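Local atomic coordinates of CRISPR-associated protein, Cse1 family (Acidimicrobium ferrooxidans, PDB entry 4H3T), a protein that probably serves as the large Cse1 subunit of a type I-E CRISPR Cascade complex, which uses guide RNA to recognise invading DNA. Residues Val406-His411 against Leu490-Ala495; Gln414-Val419 against Arg496-Arg501; Thr400-Ala405 against Thr472-Ile477. The protein carries 1 engineered substitution. One frame throughout, in Å; residues are numbered along the deposited sequence.

Interaction 1. Residues Val406-His411 against Leu490-Ala495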
loop_
_atom_site.group_PDB
_atom_site.type_symbol
_atom_site.label_atom_id
_atom_site.label_comp_id
_atom_site.label_asym_id
_atom_site.label_seq_id
_atom_site.Cartn_x
_atom_site.Cartn_y
_atom_site.Cartn_z
ATOM N N VAL A 406 21.020 3.242 -1.570
ATOM C CA VAL A 406 20.279 2.294 -2.406
ATOM C C VAL A 406 21.046 2.117 -3.747
ATOM O O VAL A 406 21.242 1.013 -4.204
ATOM C CB VAL A 406 18.801 2.742 -2.651
ATOM C CG1 VAL A 406 18.111 1.796 -3.627
ATOM C CG2 VAL A 406 18.039 2.770 -1.347
ATOM N N THR A 407 21.483 3.226 -4.345
ATOM C CA THR A 407 22.262 3.205 -5.608
ATOM C C THR A 407 23.567 2.398 -5.454
ATOM O O THR A 407 23.929 1.643 -6.358
ATOM C CB THR A 407 22.607 4.616 -6.067
ATOM O OG1 THR A 407 21.382 5.345 -6.200
ATOM C CG2 THR A 407 23.386 4.621 -7.396
ATOM N N PHE A 408 24.263 2.562 -4.333
ATOM C CA PHE A 408 25.470 1.806 -4.070
ATOM C C PHE A 408 25.159 0.309 -3.956
ATOM O O PHE A 408 25.883 -0.514 -4.538
ATOM C CB PHE A 408 26.220 2.322 -2.821
ATOM C CG PHE A 408 27.551 1.636 -2.653
ATOM C CD1 PHE A 408 28.487 1.655 -3.666
ATOM C CD2 PHE A 408 27.823 0.872 -1.530
ATOM C CE1 PHE A 408 29.672 0.940 -3.552
ATOM C CE2 PHE A 408 29.070 0.285 -1.356
ATOM C CZ PHE A 408 29.966 0.277 -2.390
ATOM N N ALA A 409 24.104 -0.059 -3.244
ATOM C CA ALA A 409 23.686 -1.471 -3.177
ATOM C C ALA A 409 23.439 -2.042 -4.613
ATOM O O ALA A 409 23.807 -3.181 -4.897
ATOM C CB ALA A 409 22.441 -1.626 -2.330
ATOM N N ALA A 410 22.718 -1.287 -5.449
ATOM C CA ALA A 410 22.419 -1.674 -6.835
ATOM C C ALA A 410 23.733 -1.827 -7.671
ATOM O O ALA A 410 23.862 -2.807 -8.399
ATOM C CB ALA A 410 21.467 -0.685 -7.486
ATOM N N HIS A 411 24.730 -0.979 -7.453
ATOM C CA HIS A 411 25.992 -1.111 -8.150
ATOM C C HIS A 411 26.750 -2.316 -7.633
ATOM O O HIS A 411 27.367 -2.980 -8.436
ATOM C CB HIS A 411 26.893 0.143 -8.030
ATOM C CG HIS A 411 26.403 1.316 -8.821
ATOM N ND1 HIS A 411 26.574 2.595 -8.375
ATOM C CD2 HIS A 411 25.783 1.362 -10.012
ATOM C CE1 HIS A 411 26.003 3.376 -9.272
ATOM N NE2 HIS A 411 25.519 2.683 -10.271
ATOM N N LEU A 490 29.925 -1.874 4.900
ATOM C CA LEU A 490 29.017 -3.018 5.098
ATOM C C LEU A 490 28.680 -3.688 3.743
ATOM O O LEU A 490 28.834 -4.900 3.580
ATOM C CB LEU A 490 27.753 -2.540 5.827
ATOM C CG LEU A 490 26.780 -3.625 6.244
ATOM C CD1 LEU A 490 26.057 -3.224 7.541
ATOM C CD2 LEU A 490 25.837 -4.048 5.057
ATOM N N VAL A 491 28.322 -2.899 2.746
ATOM C CA VAL A 491 27.948 -3.473 1.447
ATOM C C VAL A 491 29.136 -4.198 0.803
ATOM O O VAL A 491 28.945 -5.286 0.268
ATOM C CB VAL A 491 27.357 -2.393 0.521
ATOM C CG1 VAL A 491 27.184 -2.908 -0.908
ATOM C CG2 VAL A 491 26.034 -1.872 1.059
ATOM N N GLU A 492 30.339 -3.626 0.881
ATOM C CA GLU A 492 31.524 -4.294 0.320
ATOM C C GLU A 492 31.780 -5.642 0.968
ATOM O O GLU A 492 32.142 -6.584 0.265
ATOM C CB GLU A 492 32.807 -3.463 0.524
ATOM C CG GLU A 492 32.974 -2.280 -0.398
ATOM C CD GLU A 492 34.430 -1.837 -0.384
ATOM O OE1 GLU A 492 34.781 -0.980 0.467
ATOM O OE2 GLU A 492 35.246 -2.484 -1.083
ATOM N N ALA A 493 31.708 -5.684 2.309
ATOM C CA ALA A 493 31.913 -6.910 3.084
ATOM C C ALA A 493 30.876 -7.981 2.694
ATOM O O ALA A 493 31.253 -9.123 2.465
ATOM C CB ALA A 493 31.872 -6.626 4.584
ATOM N N VAL A 494 29.609 -7.607 2.505
ATOM C CA VAL A 494 28.596 -8.572 2.090
ATOM C C VAL A 494 28.904 -9.017 0.659
ATOM O O VAL A 494 28.921 -10.211 0.388
ATOM C CB VAL A 494 27.162 -8.013 2.242
ATOM C CG1 VAL A 494 26.131 -8.971 1.631
ATOM C CG2 VAL A 494 26.858 -7.742 3.709
ATOM N N ALA A 495 29.252 -8.078 -0.227
ATOM C CA ALA A 495 29.504 -8.417 -1.640
ATOM C C ALA A 495 30.724 -9.316 -1.800
ATOM O O ALA A 495 30.657 -10.286 -2.554
ATOM C CB ALA A 495 29.656 -7.142 -2.486
#
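Phe408 and Val491 carry this contact, and they bury nearly equal areas, 53 and 57 Å² of the 149 Å² shared by the two segments. The helices run almost in the same direction, with a signed crossing angle of -20° and a closest axial approach of 10.3 Å, and the gap is bridged by the Phe408 ring meeting Val491. Phe408 has its CG anti to the backbone N (chi1 -173°), which extends the ring alongside the facing helix; ring and valine lie side by side, heading opposite ways. The CD2-CE2 side of the ring does the touching, with Phe408 CE2 3.7 Å from Val491 CB. That approach is oblique to the ring plane. Val491 CG1 is also anti to its own backbone N (chi1 170°) and serves two neighbours: it lies 3.7 Å from Phe408 CE2 and, in looser contact, 4.4 Å from Ala409 CA. The register agrees, since the CA atoms of Ala409 and Val491 are 6.6 Å apart. At the edge of the phenyl ring, near its plane, the aliphatic stem of Glu492 adds a peripheral contact, its CG 4.4 Å from Phe408 CZ.

Helix 511-532 borders the pair on this flank: Phe532 meets the Phe408 ring with the two planes close to parallel, and Arg529 forms a salt bridge with Glu492 OE1. Helix 445-473 lies against both segments too, with Leu463 touched by Ala409 and Leu490.

No hydrogen bond joins the two segments. The association thus rests on shape and on burial of carbon, while the one charged group taking part contributes its CG methylene at the margin and pairs its OE1 with a third helix.

Interaction 2. Residues Gln414-Val419 against Arg496-Arg501; sequences QALGYV and RDLASR
Arg496 O, one turn ahead of the Ala499 that meets Leu416 and Val419, accepts two bonds: the helical one from Ser500 N (2.9 Å) and a longer one from Ser500 OG (3.2 Å). The two donors reach it from opposite faces of the carbonyl plane, the hydroxyl tilted 28° out of it, and the hydroxyl bond ties the serine side chain back onto its own helix. Ser500 CB points away from 414-419; no hydrogen bond crosses between the segments, and the side chains that touch are apolar.

The middle of the contact is Ala499. Leu416 CD2 comes to 3.8 Å from Ala499 CB, while the other methyl, Leu416 CD1, meets Leu498 CD1 at 4.1 Å; the forked leucine thus straddles two consecutive residues, and the two leucine side chains lie roughly perpendicular. Val419 approaches from further along the chain. With CG1 anti to the backbone N (chi1 165°), it sets that methyl against the backbone, 3.9 Å from Ala499 O, and turns CG2 to Ala499 CB at 4.2 Å. A methyl as small as that of Ala499 allows the backbones to near each other, the CA atoms of Val419 and Ala499 being 6.3 Å apart.

Two further helices pack against the contact. Phe521 of helix 511-532 touches both Leu416 and Ala499, and Ile459 of helix 445-473 touches Leu416 and Leu498, placing the contact inside a four-helix core where helix 397-415 gives way to 417-420.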
loop_
_atom_site.group_PDB
_atom_site.type_symbol
_atom_site.label_atom_id
_atom_site.label_comp_id
_atom_site.label_asym_id
_atom_site.label_seq_id
_atom_site.Cartn_x
_atom_site.Cartn_y
_atom_site.Cartn_z
ATOM N N GLN A 414 25.180 -5.377 -9.319
ATOM C CA GLN A 414 25.573 -5.405 -10.719
ATOM C C GLN A 414 27.016 -5.891 -10.823
ATOM O O GLN A 414 27.300 -6.777 -11.625
ATOM C CB GLN A 414 25.415 -4.037 -11.316
ATOM C CG GLN A 414 25.621 -4.003 -12.856
ATOM C CD GLN A 414 25.549 -2.615 -13.460
ATOM O OE1 GLN A 414 25.088 -1.646 -12.834
ATOM N NE2 GLN A 414 26.058 -2.479 -14.682
ATOM N N ALA A 415 27.927 -5.375 -9.977
ATOM C CA ALA A 415 29.321 -5.841 -9.967
ATOM C C ALA A 415 29.437 -7.357 -9.735
ATOM O O ALA A 415 30.287 -8.033 -10.323
ATOM C CB ALA A 415 30.113 -5.108 -8.914
ATOM N N LEU A 416 28.620 -7.881 -8.858
ATOM C CA LEU A 416 28.583 -9.325 -8.601
ATOM C C LEU A 416 28.197 -10.153 -9.816
ATOM O O LEU A 416 28.480 -11.342 -9.829
ATOM C CB LEU A 416 27.641 -9.640 -7.462
ATOM C CG LEU A 416 28.244 -9.445 -6.044
ATOM C CD1 LEU A 416 27.171 -9.547 -5.004
ATOM C CD2 LEU A 416 29.339 -10.519 -5.768
ATOM N N GLY A 417 27.569 -9.554 -10.820
ATOM C CA GLY A 417 27.205 -10.264 -12.027
ATOM C C GLY A 417 28.422 -10.887 -12.718
ATOM O O GLY A 417 28.297 -11.928 -13.322
ATOM N N TYR A 418 29.601 -10.235 -12.675
ATOM C CA TYR A 418 30.830 -10.755 -13.307
ATOM C C TYR A 418 31.267 -12.057 -12.640
ATOM O O TYR A 418 31.790 -12.904 -13.286
ATOM C CB TYR A 418 31.916 -9.712 -13.179
ATOM C CG TYR A 418 31.583 -8.479 -13.946
ATOM C CD1 TYR A 418 31.484 -8.509 -15.330
ATOM C CD2 TYR A 418 31.363 -7.262 -13.292
ATOM C CE1 TYR A 418 31.166 -7.373 -16.054
ATOM C CE2 TYR A 418 31.039 -6.113 -14.003
ATOM C CZ TYR A 418 30.967 -6.166 -15.394
ATOM O OH TYR A 418 30.668 -5.060 -16.162
ATOM N N VAL A 419 30.979 -12.242 -11.355
ATOM C CA VAL A 419 31.291 -13.473 -10.639
ATOM C C VAL A 419 30.197 -14.507 -10.950
ATOM O O VAL A 419 30.506 -15.689 -11.142
ATOM C CB VAL A 419 31.436 -13.179 -9.102
ATOM C CG1 VAL A 419 31.407 -14.465 -8.278
ATOM C CG2 VAL A 419 32.707 -12.396 -8.854
ATOM N N ARG A 496 31.790 -9.088 -1.011
ATOM C CA ARG A 496 32.989 -9.957 -1.083
ATOM C C ARG A 496 32.732 -11.345 -0.497
ATOM O O ARG A 496 33.296 -12.309 -0.977
ATOM C CB ARG A 496 34.164 -9.282 -0.368
ATOM C CG ARG A 496 34.682 -8.104 -1.204
ATOM C CD ARG A 496 35.712 -7.235 -0.440
ATOM N NE ARG A 496 36.850 -6.891 -1.304
ATOM C CZ ARG A 496 38.026 -7.536 -1.362
ATOM N NH1 ARG A 496 38.259 -8.597 -0.589
ATOM N NH2 ARG A 496 38.982 -7.117 -2.189
ATOM N N ASP A 497 31.902 -11.465 0.526
ATOM C CA ASP A 497 31.536 -12.781 1.056
ATOM C C ASP A 497 30.793 -13.615 -0.006
ATOM O O ASP A 497 31.071 -14.811 -0.195
ATOM C CB ASP A 497 30.645 -12.620 2.291
ATOM C CG ASP A 497 30.345 -13.919 2.984
ATOM O OD1 ASP A 497 31.298 -14.572 3.447
ATOM O OD2 ASP A 497 29.160 -14.301 3.038
ATOM N N LEU A 498 29.816 -12.984 -0.692
ATOM C CA LEU A 498 29.111 -13.690 -1.750
ATOM C C LEU A 498 30.036 -14.021 -2.894
ATOM O O LEU A 498 29.970 -15.125 -3.427
ATOM C CB LEU A 498 27.911 -12.834 -2.277
ATOM C CG LEU A 498 26.692 -12.845 -1.388
ATOM C CD1 LEU A 498 25.683 -11.797 -1.870
ATOM C CD2 LEU A 498 26.031 -14.236 -1.381
ATOM N N ALA A 499 30.918 -13.089 -3.265
ATOM C CA ALA A 499 31.855 -13.346 -4.370
ATOM C C ALA A 499 32.806 -14.515 -4.032
ATOM O O ALA A 499 32.983 -15.420 -4.837
ATOM C CB ALA A 499 32.675 -12.082 -4.674
ATOM N N SER A 500 33.330 -14.554 -2.788
ATOM C CA SER A 500 34.208 -15.655 -2.353
ATOM C C SER A 500 33.495 -17.010 -2.397
ATOM O O SER A 500 34.076 -17.986 -2.886
ATOM C CB SER A 500 34.764 -15.410 -0.956
ATOM O OG SER A 500 35.719 -14.375 -1.106
ATOM N N ARG A 501 32.242 -17.076 -1.934
ATOM C CA ARG A 501 31.511 -18.346 -2.010
ATOM C C ARG A 501 31.342 -18.831 -3.475
ATOM O O ARG A 501 31.597 -19.992 -3.792
ATOM C CB ARG A 501 30.141 -18.195 -1.360
ATOM C CG ARG A 501 29.363 -19.485 -1.324
ATOM C CD ARG A 501 27.917 -19.166 -1.031
ATOM N NE ARG A 501 27.278 -18.597 -2.223
ATOM C CZ ARG A 501 26.056 -18.076 -2.264
ATOM N NH1 ARG A 501 25.308 -18.029 -1.170
ATOM N NH2 ARG A 501 25.573 -17.603 -3.402
#

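Interaction 3. Residues Thr400-Ala405 against Thr472-Ile477; sequences TVAIDA and TGLANI
Helix 400-405 faces the chain where helix 445-473 comes to its end, and the backbones stay well apart: the nearest CA atoms, those of Ala402 and Leu474, are 8.2 Å from each other. One long side chain spans the gap. Leu474 points toward the helix and buries 53 of the 99 Å² involved, more than Val401 (31 Å²) and Ala402 (15 Å²) together. Its chi2 of -178° sets CD1 anti to CA, which makes this methyl the far end of an extended chain. Leu474 CD1 then lies 3.6 Å from Val401 CG1, the two side chains reaching toward each other tip to tip, and 4.0 Å from Ala402 CB.

Those two targets sit on consecutive residues, with Val401 CG1 and Ala402 CB 5.0 Å apart, so the leucine methyl rests in the shallow notch between them. Val401 presents CG1 from between its backbone N and carbonyl carbon (chi1 70°), and the same methyl also receives Leu474 CD2 at 4.0 Å. Both ends of the leucine fork are therefore used on the valine, but CD1 alone touches the alanine. All three residues are buried and every touching atom is carbon, with no hydrogen bond across; between these segments the contact is methyl packing alone. Beneath it run helical bonds from Asp404 N to Thr400 O (2.8 Å) and from Ala405 N to Val401 O (2.9 Å).

Polar ties lie around this patch: Tyr467 OH is hydrogen-bonded to Ala402 O, and Arg484 forms a salt bridge with Asp404. Pro483, in helix 481-504, touches Leu474, while helix 330-334 packs Leu330 against Ala402. The contact thus lies at the end of the helical bundle where it meets the rest of the protein, with strand 375-387 touching Thr472 and Ala475.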
loop_
_atom_site.group_PDB
_atom_site.type_symbol
_atom_site.label_atom_id
_atom_site.label_comp_id
_atom_site.label_asym_id
_atom_site.label_seq_id
_atom_site.Cartn_x
_atom_site.Cartn_y
_atom_site.Cartn_z
ATOM N N THR A 400 19.264 12.351 0.468
ATOM C CA THR A 400 20.327 12.104 -0.509
ATOM C C THR A 400 21.204 10.900 -0.092
ATOM O O THR A 400 21.488 10.030 -0.939
ATOM C CB THR A 400 21.167 13.371 -0.723
ATOM O OG1 THR A 400 20.279 14.380 -1.210
ATOM C CG2 THR A 400 22.328 13.175 -1.744
ATOM N N VAL A 401 21.623 10.830 1.179
ATOM C CA VAL A 401 22.428 9.672 1.619
ATOM C C VAL A 401 21.559 8.396 1.557
ATOM O O VAL A 401 22.058 7.317 1.169
ATOM C CB VAL A 401 23.112 9.865 3.012
ATOM C CG1 VAL A 401 22.120 9.876 4.165
ATOM C CG2 VAL A 401 24.174 8.804 3.245
ATOM N N ALA A 402 20.270 8.489 1.953
ATOM C CA ALA A 402 19.389 7.294 1.872
ATOM C C ALA A 402 19.258 6.772 0.423
ATOM O O ALA A 402 19.376 5.577 0.195
ATOM C CB ALA A 402 18.032 7.592 2.413
ATOM N N ILE A 403 18.976 7.662 -0.533
ATOM C CA ILE A 403 18.863 7.292 -1.958
ATOM C C ILE A 403 20.222 6.800 -2.497
ATOM O O ILE A 403 20.280 5.782 -3.186
ATOM C CB ILE A 403 18.324 8.495 -2.783
ATOM C CG1 ILE A 403 16.845 8.812 -2.377
ATOM C CG2 ILE A 403 18.425 8.234 -4.278
ATOM C CD1 ILE A 403 15.799 7.756 -2.775
ATOM N N ASP A 404 21.300 7.505 -2.179
ATOM C CA ASP A 404 22.631 7.124 -2.645
ATOM C C ASP A 404 23.050 5.753 -2.131
ATOM O O ASP A 404 23.826 5.062 -2.790
ATOM C CB ASP A 404 23.683 8.141 -2.263
ATOM C CG ASP A 404 23.588 9.448 -2.995
ATOM O OD1 ASP A 404 22.786 9.538 -3.936
ATOM O OD2 ASP A 404 24.292 10.399 -2.594
ATOM N N ALA A 405 22.617 5.408 -0.941
ATOM C CA ALA A 405 22.920 4.103 -0.321
ATOM C C ALA A 405 22.231 2.980 -1.083
ATOM O O ALA A 405 22.800 1.891 -1.233
ATOM C CB ALA A 405 22.492 4.092 1.141
ATOM N N THR A 472 16.899 3.904 9.599
ATOM C CA THR A 472 16.404 4.330 10.935
ATOM C C THR A 472 17.439 5.206 11.641
ATOM O O THR A 472 17.062 6.208 12.267
ATOM C CB THR A 472 15.998 3.092 11.804
ATOM O OG1 THR A 472 14.835 2.518 11.177
ATOM C CG2 THR A 472 15.653 3.459 13.214
ATOM N N GLY A 473 18.715 4.856 11.517
ATOM C CA GLY A 473 19.811 5.606 12.187
ATOM C C GLY A 473 20.000 7.033 11.692
ATOM O O GLY A 473 20.512 7.875 12.429
ATOM N N LEU A 474 19.448 7.374 10.511
ATOM C CA LEU A 474 19.597 8.729 9.959
ATOM C C LEU A 474 18.760 9.752 10.735
ATOM O O LEU A 474 19.065 10.925 10.682
ATOM C CB LEU A 474 19.243 8.804 8.482
ATOM C CG LEU A 474 20.024 7.937 7.553
ATOM C CD1 LEU A 474 19.583 8.173 6.105
ATOM C CD2 LEU A 474 21.525 8.155 7.678
ATOM N N ALA A 475 17.827 9.306 11.546
ATOM C CA ALA A 475 17.009 10.181 12.375
ATOM C C ALA A 475 17.810 11.029 13.379
ATOM O O ALA A 475 17.363 12.128 13.748
ATOM C CB ALA A 475 16.015 9.354 13.161
ATOM N N ASN A 476 18.920 10.502 13.912
ATOM C CA ASN A 476 19.636 11.217 14.970
ATOM C C ASN A 476 21.083 11.579 14.628
ATOM O O ASN A 476 21.906 11.674 15.536
ATOM C CB ASN A 476 19.665 10.328 16.204
ATOM C CG ASN A 476 18.336 9.878 16.697
ATOM O OD1 ASN A 476 18.137 8.682 16.899
ATOM N ND2 ASN A 476 17.425 10.811 16.946
ATOM N N ILE A 477 21.387 11.801 13.372
ATOM C CA ILE A 477 22.755 12.094 12.924
ATOM C C ILE A 477 22.842 13.479 12.272
ATOM O O ILE A 477 22.046 13.813 11.387
ATOM C CB ILE A 477 23.261 11.006 11.920
ATOM C CG1 ILE A 477 23.328 9.637 12.607
ATOM C CG2 ILE A 477 24.681 11.403 11.361
ATOM C CD1 ILE A 477 23.573 8.463 11.601
#

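How the interactions relate
All three contacts are buried. Interactions 1 and 3 lie on helix 397-415, while the touching residues of interaction 2 come just after it, at the junction with 417-420. Interactions 1 and 2 share helix 481-504; their centres are 11 Å apart, and they touch where Ala495 O lies 3.5 Å from Leu416 CD2. Interaction 3 turns instead to the end of helix 445-473, about 15 Å from interaction 1 and 25 Å from interaction 2, centre to centre. Their arrangement fits the C-terminal helical bundle of Cse1 proteins. Chemically each is hydrophobic, but an aromatic ring set against valine carries interaction 1, alanine permits close backbones in interaction 2, and a single leucine bridges the wider gap of interaction 3.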